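Local coordinates for protein endonuclease 8-like L720 (PDB 4MB7) that belongs to the endonuclease VIII-like proteins, which combine a beta-rich domain with a helical H2TH domain, and carries a bound zinc ion, at residues 5-10 with 142-147; 157-162 with 168-173; 189-194 with 212-217. All blocks are in the same frame, centred on the assembly; numbering follows the deposited sequence. Where two conformers were deposited one is given.

Contact 1 (5-10 with 142-147); sequences RIRITY and SNNRFD. With SO4 (sulfate ion), chain C.
Segment 5-10, on helix 5-13, faces the loop 142-147 with Arg7 nearest Ser142, their CA atoms 6.9 Å apart. The loop makes a type I turn from Asn143 to Phe146. An Asx turn reinforces it, in which Asn143 OD1 accepts from Arg145 N. Arg7 does most of the bridging. Its CG is anti to the backbone N (chi1 169°), and the chain stays extended as far as NE. This carries the guanidinium to the loop. Arg7 NH1 donates to Ser142 O at 3.0 Å, nearly straight at 167°. That oxygen lies in the plane of the guanidinium, at its edge. The same nitrogen, Arg7 NH1, makes a weak, bent bond to Asn144 OD1, also 3.0 Å long. The amide of Asn144 stands across the guanidinium, with planes 69° apart, and its ND2 sits over one face, offset toward the rim. Arg7 NE forms a salt bridge with Glu11, and Tyr223 of helix 205-230 adds a cation-pi contact. A water makes a second link: it accepts from Arg7 N at 3.0 Å and donates to Ser142 OG at 2.7 Å. Ser142 OG also bonds Asp140. Arg5 points away from the loop. Its NH1 and NH2 each hold one oxygen of a sulfate, O4 and O3, both at 3.2 Å. Arg229 and Lys12 bind the same ion. The join between the N-terminal helix and the loop before helix 148-161 is therefore polar. One arginine ties the two together, and its charge is probably balanced mainly by Glu11.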
loop_
_atom_site.group_PDB
_atom_site.type_symbol
_atom_site.label_atom_id
_atom_site.label_comp_id
_atom_site.label_asym_id
_atom_site.label_seq_id
_atom_site.Cartn_x
_atom_site.Cartn_y
_atom_site.Cartn_z
ATOM N N ARG A 5 3.925 4.245 3.777
ATOM C CA ARG A 5 3.802 3.534 5.050
ATOM C C ARG A 5 4.036 2.027 4.901
ATOM O O ARG A 5 4.532 1.376 5.820
ATOM C CB ARG A 5 2.439 3.808 5.692
ATOM C CG ARG A 5 2.217 3.124 7.036
ATOM C CD ARG A 5 3.325 3.446 8.031
ATOM N NE ARG A 5 3.556 4.883 8.161
ATOM C CZ ARG A 5 4.323 5.435 9.096
ATOM N NH1 ARG A 5 4.931 4.671 9.994
ATOM N NH2 ARG A 5 4.477 6.751 9.137
ATOM N N ILE A 6 3.681 1.479 3.743
ATOM C CA ILE A 6 3.913 0.062 3.482
ATOM C C ILE A 6 5.412 -0.231 3.421
ATOM O O ILE A 6 5.891 -1.191 4.029
ATOM C CB ILE A 6 3.224 -0.410 2.183
ATOM C CG1 ILE A 6 1.703 -0.334 2.323
ATOM C CG2 ILE A 6 3.630 -1.832 1.848
ATOM C CD1 ILE A 6 1.098 0.915 1.743
ATOM N N ARG A 7 6.149 0.604 2.691
ATOM C CA ARG A 7 7.602 0.485 2.622
ATOM C C ARG A 7 8.233 0.623 4.002
ATOM O O ARG A 7 9.130 -0.141 4.368
ATOM C CB ARG A 7 8.192 1.542 1.684
ATOM C CG ARG A 7 9.707 1.652 1.781
ATOM C CD ARG A 7 10.270 2.629 0.765
ATOM N NE ARG A 7 11.653 2.984 1.065
ATOM C CZ ARG A 7 12.551 3.340 0.151
ATOM N NH1 ARG A 7 12.216 3.380 -1.131
ATOM N NH2 ARG A 7 13.786 3.649 0.521
ATOM N N ILE A 8 7.755 1.601 4.763
ATOM C CA ILE A 8 8.247 1.847 6.117
ATOM C C ILE A 8 8.056 0.624 7.012
ATOM O O ILE A 8 8.961 0.239 7.757
ATOM C CB ILE A 8 7.557 3.080 6.741
ATOM C CG1 ILE A 8 8.014 4.356 6.027
ATOM C CG2 ILE A 8 7.850 3.170 8.231
ATOM C CD1 ILE A 8 7.215 5.591 6.398
ATOM N N THR A 9 6.878 0.014 6.928
ATOM C CA THR A 9 6.583 -1.193 7.694
ATOM C C THR A 9 7.514 -2.322 7.268
ATOM O O THR A 9 8.066 -3.034 8.107
ATOM C CB THR A 9 5.121 -1.634 7.501
ATOM O OG1 THR A 9 4.246 -0.585 7.929
ATOM C CG2 THR A 9 4.823 -2.898 8.309
ATOM N N TYR A 10 7.687 -2.464 5.959
ATOM C CA TYR A 10 8.598 -3.452 5.391
ATOM C C TYR A 10 10.029 -3.282 5.900
ATOM O O TYR A 10 10.676 -4.254 6.293
ATOM C CB TYR A 10 8.561 -3.375 3.860
ATOM C CG TYR A 10 9.777 -3.952 3.172
ATOM C CD1 TYR A 10 9.959 -5.324 3.075
ATOM C CD2 TYR A 10 10.732 -3.120 2.598
ATOM C CE1 TYR A 10 11.070 -5.855 2.440
ATOM C CE2 TYR A 10 11.843 -3.640 1.961
ATOM C CZ TYR A 10 12.006 -5.008 1.885
ATOM O OH TYR A 10 13.109 -5.530 1.250
ATOM N N SER A 142 6.799 4.128 -4.462
ATOM C CA SER A 142 7.619 4.177 -3.255
ATOM C C SER A 142 8.626 3.030 -3.181
ATOM O O SER A 142 9.471 2.999 -2.289
ATOM C CB SER A 142 6.737 4.160 -2.006
ATOM O OG SER A 142 6.189 2.872 -1.793
ATOM N N ASN A 143 8.529 2.087 -4.111
ATOM C CA ASN A 143 9.370 0.895 -4.079
ATOM C C ASN A 143 10.727 1.130 -4.739
ATOM O O ASN A 143 10.815 1.786 -5.773
ATOM C CB ASN A 143 8.656 -0.272 -4.763
ATOM C CG ASN A 143 9.240 -1.618 -4.387
ATOM O OD1 ASN A 143 10.350 -1.961 -4.789
ATOM N ND2 ASN A 143 8.482 -2.398 -3.621
ATOM N N ASN A 144 11.782 0.589 -4.140
ATOM C CA ASN A 144 13.126 0.723 -4.698
ATOM C C ASN A 144 13.297 0.018 -6.045
ATOM O O ASN A 144 14.272 0.249 -6.753
ATOM C CB ASN A 144 14.178 0.228 -3.702
ATOM C CG ASN A 144 14.453 1.231 -2.600
ATOM O OD1 ASN A 144 14.511 2.437 -2.843
ATOM N ND2 ASN A 144 14.623 0.738 -1.378
ATOM N N ARG A 145 12.347 -0.841 -6.396
ATOM C CA ARG A 145 12.386 -1.511 -7.690
ATOM C C ARG A 145 11.575 -0.763 -8.745
ATOM O O ARG A 145 11.379 -1.264 -9.853
ATOM C CB ARG A 145 11.904 -2.959 -7.573
ATOM C CG ARG A 145 12.892 -3.883 -6.880
ATOM C CD ARG A 145 12.541 -5.344 -7.112
ATOM N N PHE A 146 11.109 0.434 -8.397
ATOM C CA PHE A 146 10.345 1.261 -9.329
ATOM C C PHE A 146 11.110 1.482 -10.628
ATOM O O PHE A 146 12.278 1.869 -10.616
ATOM C CB PHE A 146 9.976 2.610 -8.701
ATOM C CG PHE A 146 9.250 3.537 -9.640
ATOM C CD1 PHE A 146 7.909 3.341 -9.930
ATOM C CD2 PHE A 146 9.908 4.607 -10.226
ATOM C CE1 PHE A 146 7.238 4.191 -10.793
ATOM C CE2 PHE A 146 9.243 5.461 -11.087
ATOM C CZ PHE A 146 7.904 5.252 -11.372
ATOM N N ASP A 147 10.441 1.217 -11.745
ATOM C CA ASP A 147 11.045 1.346 -13.064
ATOM C C ASP A 147 10.296 2.419 -13.843
ATOM O O ASP A 147 9.198 2.177 -14.346
ATOM C CB ASP A 147 10.991 0.002 -13.798
ATOM C CG ASP A 147 11.798 -0.004 -15.086
ATOM O OD1 ASP A 147 11.638 0.922 -15.908
ATOM O OD2 ASP A 147 12.597 -0.945 -15.277
HETATM S S SO4 C . 6.482 6.849 12.947
HETATM O O1 SO4 C . 7.683 7.544 13.447
HETATM O O2 SO4 C . 5.554 6.663 14.076
HETATM O O3 SO4 C . 5.841 7.698 11.923
HETATM O O4 SO4 C . 6.856 5.534 12.404
HETATM O O HOH W 1 4.833 2.124 0.418
#

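Contact 2 (157-162 with 168-173); sequences NGINIH and TDFLLD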
loop_
_atom_site.group_PDB
_atom_site.type_symbol
_atom_site.label_atom_id
_atom_site.label_comp_id
_atom_site.label_asym_id
_atom_site.label_seq_id
_atom_site.Cartn_x
_atom_site.Cartn_y
_atom_site.Cartn_z
ATOM N N ASN A 157 -1.135 2.656 -21.356
ATOM C CA ASN A 157 -2.165 1.669 -21.659
ATOM C C ASN A 157 -3.411 1.873 -20.804
ATOM O O ASN A 157 -4.534 1.781 -21.299
ATOM C CB ASN A 157 -1.630 0.246 -21.485
ATOM C CG ASN A 157 -0.683 -0.161 -22.597
ATOM O OD1 ASN A 157 -0.773 0.340 -23.718
ATOM N ND2 ASN A 157 0.229 -1.078 -22.294
ATOM N N GLY A 158 -3.205 2.161 -19.522
ATOM C CA GLY A 158 -4.304 2.365 -18.596
ATOM C C GLY A 158 -5.108 3.618 -18.878
ATOM O O GLY A 158 -6.314 3.661 -18.627
ATOM N N ILE A 159 -4.437 4.643 -19.393
ATOM C CA ILE A 159 -5.103 5.888 -19.763
ATOM C C ILE A 159 -6.082 5.646 -20.910
ATOM O O ILE A 159 -7.182 6.201 -20.933
ATOM C CB ILE A 159 -4.075 6.979 -20.140
ATOM C CG1 ILE A 159 -3.270 7.392 -18.905
ATOM C CG2 ILE A 159 -4.763 8.196 -20.749
ATOM C CD1 ILE A 159 -2.159 8.382 -19.192
ATOM N N ASN A 160 -5.684 4.794 -21.850
ATOM C CA ASN A 160 -6.538 4.442 -22.978
ATOM C C ASN A 160 -7.697 3.539 -22.567
ATOM O O ASN A 160 -8.802 3.655 -23.094
ATOM C CB ASN A 160 -5.717 3.774 -24.082
ATOM N N ILE A 161 -7.437 2.640 -21.622
ATOM C CA ILE A 161 -8.446 1.695 -21.154
ATOM C C ILE A 161 -9.495 2.362 -20.263
ATOM O O ILE A 161 -10.696 2.156 -20.442
ATOM C CB ILE A 161 -7.799 0.512 -20.398
ATOM C CG1 ILE A 161 -6.952 -0.331 -21.355
ATOM C CG2 ILE A 161 -8.859 -0.351 -19.734
ATOM C CD1 ILE A 161 -6.276 -1.515 -20.695
ATOM N N HIS A 162 -9.038 3.169 -19.310
ATOM C CA HIS A 162 -9.934 3.814 -18.354
ATOM C C HIS A 162 -10.202 5.274 -18.707
ATOM O O HIS A 162 -10.316 6.125 -17.824
ATOM C CB HIS A 162 -9.354 3.721 -16.942
ATOM C CG HIS A 162 -9.164 2.317 -16.458
ATOM N ND1 HIS A 162 -10.063 1.692 -15.620
ATOM C CD2 HIS A 162 -8.183 1.417 -16.694
ATOM C CE1 HIS A 162 -9.642 0.467 -15.360
ATOM N NE2 HIS A 162 -8.503 0.275 -16.001
ATOM N N THR A 168 -9.914 10.716 -10.071
ATOM C CA THR A 168 -9.801 10.159 -8.723
ATOM C C THR A 168 -9.898 8.632 -8.733
ATOM O O THR A 168 -9.120 7.949 -8.064
ATOM C CB THR A 168 -10.861 10.746 -7.764
ATOM O OG1 THR A 168 -10.486 12.078 -7.393
ATOM C CG2 THR A 168 -10.979 9.900 -6.500
ATOM N N ASP A 169 -10.829 8.102 -9.516
ATOM C CA ASP A 169 -11.004 6.667 -9.659
ATOM C C ASP A 169 -9.767 6.027 -10.257
ATOM O O ASP A 169 -9.348 4.970 -9.828
ATOM C CB ASP A 169 -12.202 6.347 -10.551
ATOM C CG ASP A 169 -13.513 6.312 -9.791
ATOM O OD1 ASP A 169 -13.506 6.437 -8.551
ATOM O OD2 ASP A 169 -14.565 6.158 -10.448
ATOM N N PHE A 170 -9.187 6.679 -11.255
ATOM C CA PHE A 170 -8.014 6.151 -11.939
ATOM C C PHE A 170 -6.764 6.192 -11.058
ATOM O O PHE A 170 -5.942 5.277 -11.099
ATOM C CB PHE A 170 -7.773 6.899 -13.253
ATOM C CG PHE A 170 -6.660 6.326 -14.081
ATOM C CD1 PHE A 170 -6.697 5.007 -14.498
ATOM C CD2 PHE A 170 -5.584 7.112 -14.457
ATOM C CE1 PHE A 170 -5.677 4.477 -15.264
ATOM C CE2 PHE A 170 -4.561 6.589 -15.225
ATOM C CZ PHE A 170 -4.607 5.271 -15.630
ATOM N N LEU A 171 -6.630 7.247 -10.259
ATOM C CA LEU A 171 -5.477 7.389 -9.372
ATOM C C LEU A 171 -5.505 6.366 -8.242
ATOM O O LEU A 171 -4.481 6.097 -7.614
ATOM C CB LEU A 171 -5.408 8.801 -8.787
ATOM C CG LEU A 171 -5.045 9.934 -9.750
ATOM C CD1 LEU A 171 -4.946 11.247 -8.995
ATOM C CD2 LEU A 171 -3.746 9.629 -10.481
ATOM N N LEU A 172 -6.681 5.803 -7.989
ATOM C CA LEU A 172 -6.849 4.807 -6.937
ATOM C C LEU A 172 -6.820 3.383 -7.488
ATOM O O LEU A 172 -6.956 2.417 -6.738
ATOM C CB LEU A 172 -8.150 5.056 -6.177
ATOM C CG LEU A 172 -8.178 6.311 -5.306
ATOM C CD1 LEU A 172 -9.596 6.625 -4.858
ATOM C CD2 LEU A 172 -7.261 6.135 -4.106
ATOM N N ASP A 173 -6.646 3.262 -8.801
ATOM C CA ASP A 173 -6.538 1.956 -9.442
ATOM C C ASP A 173 -5.218 1.305 -9.042
ATOM O O ASP A 173 -4.143 1.813 -9.366
ATOM C CB ASP A 173 -6.624 2.104 -10.965
ATOM C CG ASP A 173 -6.854 0.779 -11.674
ATOM O OD1 ASP A 173 -7.770 0.712 -12.521
ATOM O OD2 ASP A 173 -6.120 -0.193 -11.398
#
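Phe170 of helix 167-171 reaches over to the last turn of helix 148-161. Its CE1 lies 3.5 Å from Gly158 O, and its CZ is 3.8 Å from Ile159 N. Gly158 has no side chain, which lets the ring come close to the backbone of helix 148-161. The side chains of Ile159 and Phe170 cross at about a right angle, with Ile159 CG1 4.0 Å from Phe170 CE2. His162 sets CB 3.8 Å from Phe170 CD1. The two rings meet obliquely, with centroids 5.9 Å apart and planes at 36°. Asp173 approaches the imidazole separately. Its OD1 lies over one face of the ring, 3.4 Å from His162 CE1, and the carboxylate plane is almost perpendicular to the ring. The next shell sets these groups. Phe170 CG is anti to the backbone N (chi1 -174°), which swings the ring across to the other helix. Phe177 meets that ring edge-to-face. Asp173 OD2 is held by Glu175 N, while Gly158 O accepts a hydrogen bond from His162 N (2.9 Å). The contact joins helix 148-161 to helix 167-171, within the H2TH domain. It rests on packing round one phenyl ring and on a carboxylate over an imidazole face, with no hydrogen bond or salt bridge between the segments. The carboxylate oxygen over the imidazole may favour a positive charge on His162.

Contact 3 (189-194 with 212-217); sequences LYDCKI and CNSLKK
Asp191 and Ser214 meet where helix 182-191 of the H2TH domain ends against the long helix 205-230. The end is a Schellman motif: Ile194 N bonds Leu189 O and Lys193 N bonds Tyr190 O, with Lys193 at positive phi. Between segments 189-194 and 212-217 the nearest CA atoms are those of Asp191 and Ser214, 6.8 Å apart. Asp191 OD2 takes two donors from the long helix. Ser214 OG donates at 2.9 Å to the anti lone pair of Asp191 OD2, on the side away from OD1. Lys217 NZ, also 2.9 Å from Asp191 OD2, comes from above the carboxylate plane, 50° out of it, and forms a salt bridge. Lys217 sits about one helical turn after Ser214. Its chain bends at chi2 and chi3 and curls back to the carboxylate, meeting Asp191 from the opposite direction. The other oxygen, Asp191 OD1, forms a salt bridge with Arg240. Both oxygens are thus engaged, and the carboxylate is fixed in rotation. Two positive charges beside it would probably keep it ionised. The zinc ion held by Cys247, His251, Cys268 and Cys271 is about 12 Å from this side chain. Lys193 NZ hydrogen-bonds Cys271 O, the backbone oxygen of one of these ligands. Next to the polar group, Cys192 packs on the long helix at Met207 and Cys210, and its SG touches Ser214 CB at 3.6 Å.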
loop_
_atom_site.group_PDB
_atom_site.type_symbol
_atom_site.label_atom_id
_atom_site.label_comp_id
_atom_site.label_asym_id
_atom_site.label_seq_id
_atom_site.Cartn_x
_atom_site.Cartn_y
_atom_site.Cartn_z
ATOM N N LEU A 189 -3.820 16.006 -6.781
ATOM C CA LEU A 189 -4.764 16.694 -7.653
ATOM C C LEU A 189 -4.814 18.191 -7.367
ATOM O O LEU A 189 -4.935 18.999 -8.289
ATOM C CB LEU A 189 -6.156 16.070 -7.550
ATOM C CG LEU A 189 -6.333 14.762 -8.324
ATOM C CD1 LEU A 189 -7.683 14.130 -8.030
ATOM C CD2 LEU A 189 -6.160 14.993 -9.819
ATOM N N TYR A 190 -4.711 18.564 -6.094
ATOM C CA TYR A 190 -4.660 19.977 -5.742
ATOM C C TYR A 190 -3.342 20.604 -6.179
ATOM O O TYR A 190 -3.311 21.736 -6.656
ATOM C CB TYR A 190 -4.857 20.201 -4.242
ATOM C CG TYR A 190 -4.659 21.650 -3.868
ATOM C CD1 TYR A 190 -5.632 22.596 -4.159
ATOM C CD2 TYR A 190 -3.487 22.081 -3.257
ATOM C CE1 TYR A 190 -5.454 23.926 -3.842
ATOM C CE2 TYR A 190 -3.300 23.415 -2.933
ATOM C CZ TYR A 190 -4.290 24.331 -3.230
ATOM O OH TYR A 190 -4.121 25.659 -2.914
ATOM N N ASP A 191 -2.258 19.858 -6.001
ATOM C CA ASP A 191 -0.922 20.325 -6.359
ATOM C C ASP A 191 -0.831 20.626 -7.857
ATOM O O ASP A 191 -0.067 21.494 -8.280
ATOM C CB ASP A 191 0.115 19.271 -5.966
ATOM C CG ASP A 191 1.531 19.813 -5.954
ATOM O OD1 ASP A 191 1.705 21.034 -5.763
ATOM O OD2 ASP A 191 2.473 19.010 -6.123
ATOM N N CYS A 192 -1.621 19.909 -8.649
ATOM C CA CYS A 192 -1.600 20.060 -10.098
ATOM C C CYS A 192 -2.813 20.823 -10.625
ATOM O O CYS A 192 -3.015 20.907 -11.835
ATOM C CB CYS A 192 -1.517 18.691 -10.774
ATOM S SG CYS A 192 -0.079 17.713 -10.284
ATOM N N LYS A 193 -3.614 21.367 -9.710
ATOM C CA LYS A 193 -4.786 22.168 -10.065
ATOM C C LYS A 193 -5.745 21.430 -10.995
ATOM O O LYS A 193 -6.277 22.008 -11.941
ATOM C CB LYS A 193 -4.356 23.503 -10.687
ATOM C CG LYS A 193 -3.672 24.442 -9.705
ATOM C CD LYS A 193 -2.957 25.582 -10.419
ATOM C CE LYS A 193 -3.910 26.387 -11.285
ATOM N NZ LYS A 193 -5.006 27.022 -10.497
ATOM N N ILE A 194 -5.957 20.148 -10.721
ATOM C CA ILE A 194 -6.850 19.331 -11.533
ATOM C C ILE A 194 -8.103 18.955 -10.749
ATOM O O ILE A 194 -8.017 18.475 -9.618
ATOM C CB ILE A 194 -6.150 18.046 -12.017
ATOM C CG1 ILE A 194 -4.933 18.396 -12.876
ATOM C CG2 ILE A 194 -7.120 17.162 -12.793
ATOM C CD1 ILE A 194 -4.198 17.187 -13.409
ATOM N N CYS A 212 2.097 12.500 -11.943
ATOM C CA CYS A 212 3.049 11.481 -11.516
ATOM C C CYS A 212 4.199 12.087 -10.721
ATOM O O CYS A 212 4.637 11.518 -9.723
ATOM C CB CYS A 212 3.585 10.703 -12.718
ATOM S SG CYS A 212 2.324 9.745 -13.582
ATOM N N ASN A 213 4.686 13.241 -11.164
ATOM C CA ASN A 213 5.743 13.939 -10.443
ATOM C C ASN A 213 5.264 14.401 -9.072
ATOM O O ASN A 213 5.996 14.320 -8.087
ATOM C CB ASN A 213 6.262 15.130 -11.251
ATOM C CG ASN A 213 7.060 14.704 -12.474
ATOM O OD1 ASN A 213 6.701 15.020 -13.605
ATOM N ND2 ASN A 213 8.151 13.989 -12.246
ATOM N N SER A 214 4.025 14.878 -9.020
ATOM C CA SER A 214 3.426 15.335 -7.774
ATOM C C SER A 214 3.259 14.186 -6.788
ATOM O O SER A 214 3.582 14.321 -5.609
ATOM C CB SER A 214 2.070 15.992 -8.042
ATOM O OG SER A 214 1.448 16.382 -6.830
ATOM N N LEU A 215 2.752 13.059 -7.280
ATOM C CA LEU A 215 2.563 11.874 -6.448
ATOM C C LEU A 215 3.875 11.427 -5.816
ATOM O O LEU A 215 3.947 11.199 -4.609
ATOM C CB LEU A 215 1.955 10.732 -7.268
ATOM C CG LEU A 215 0.460 10.822 -7.574
ATOM C CD1 LEU A 215 0.068 9.787 -8.615
ATOM C CD2 LEU A 215 -0.355 10.636 -6.301
ATOM N N LYS A 216 4.918 11.325 -6.633
ATOM C CA LYS A 216 6.210 10.875 -6.128
ATOM C C LYS A 216 6.826 11.888 -5.167
ATOM O O LYS A 216 7.491 11.505 -4.203
ATOM C CB LYS A 216 7.173 10.553 -7.273
ATOM C CG LYS A 216 8.396 9.766 -6.828
ATOM C CD LYS A 216 9.152 9.176 -8.005
ATOM C CE LYS A 216 10.266 8.254 -7.530
ATOM N NZ LYS A 216 11.056 7.698 -8.665
ATOM N N LYS A 217 6.588 13.174 -5.416
ATOM C CA LYS A 217 7.111 14.230 -4.554
ATOM C C LYS A 217 6.512 14.156 -3.151
ATOM O O LYS A 217 7.231 14.240 -2.156
ATOM C CB LYS A 217 6.840 15.604 -5.169
ATOM C CG LYS A 217 7.469 16.762 -4.411
ATOM C CD LYS A 217 6.423 17.583 -3.675
ATOM C CE LYS A 217 5.385 18.135 -4.634
ATOM N NZ LYS A 217 4.395 19.001 -3.938
#

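Overall arrangement
Contacts 2 and 3 both lie within the helical H2TH domain and are neighbours. Leu171 and Thr168 of contact 2 pack on Leu189 of contact 3; their helices are consecutive in the chain. Contact 1 is nearer the centre of the chain and joins the N-terminal helix to the loop leading into helix 148-161. Helix 205-230 supplies one side of contact 3 and also packs against contact 1, through Tyr223 and Ile219. Contact 2 is the most buried and has no hydrogen bond between its segments. Contacts 1 and 3 are partly buried and charged: an arginine grips oxygens in one, a carboxylate gathers donors in the other.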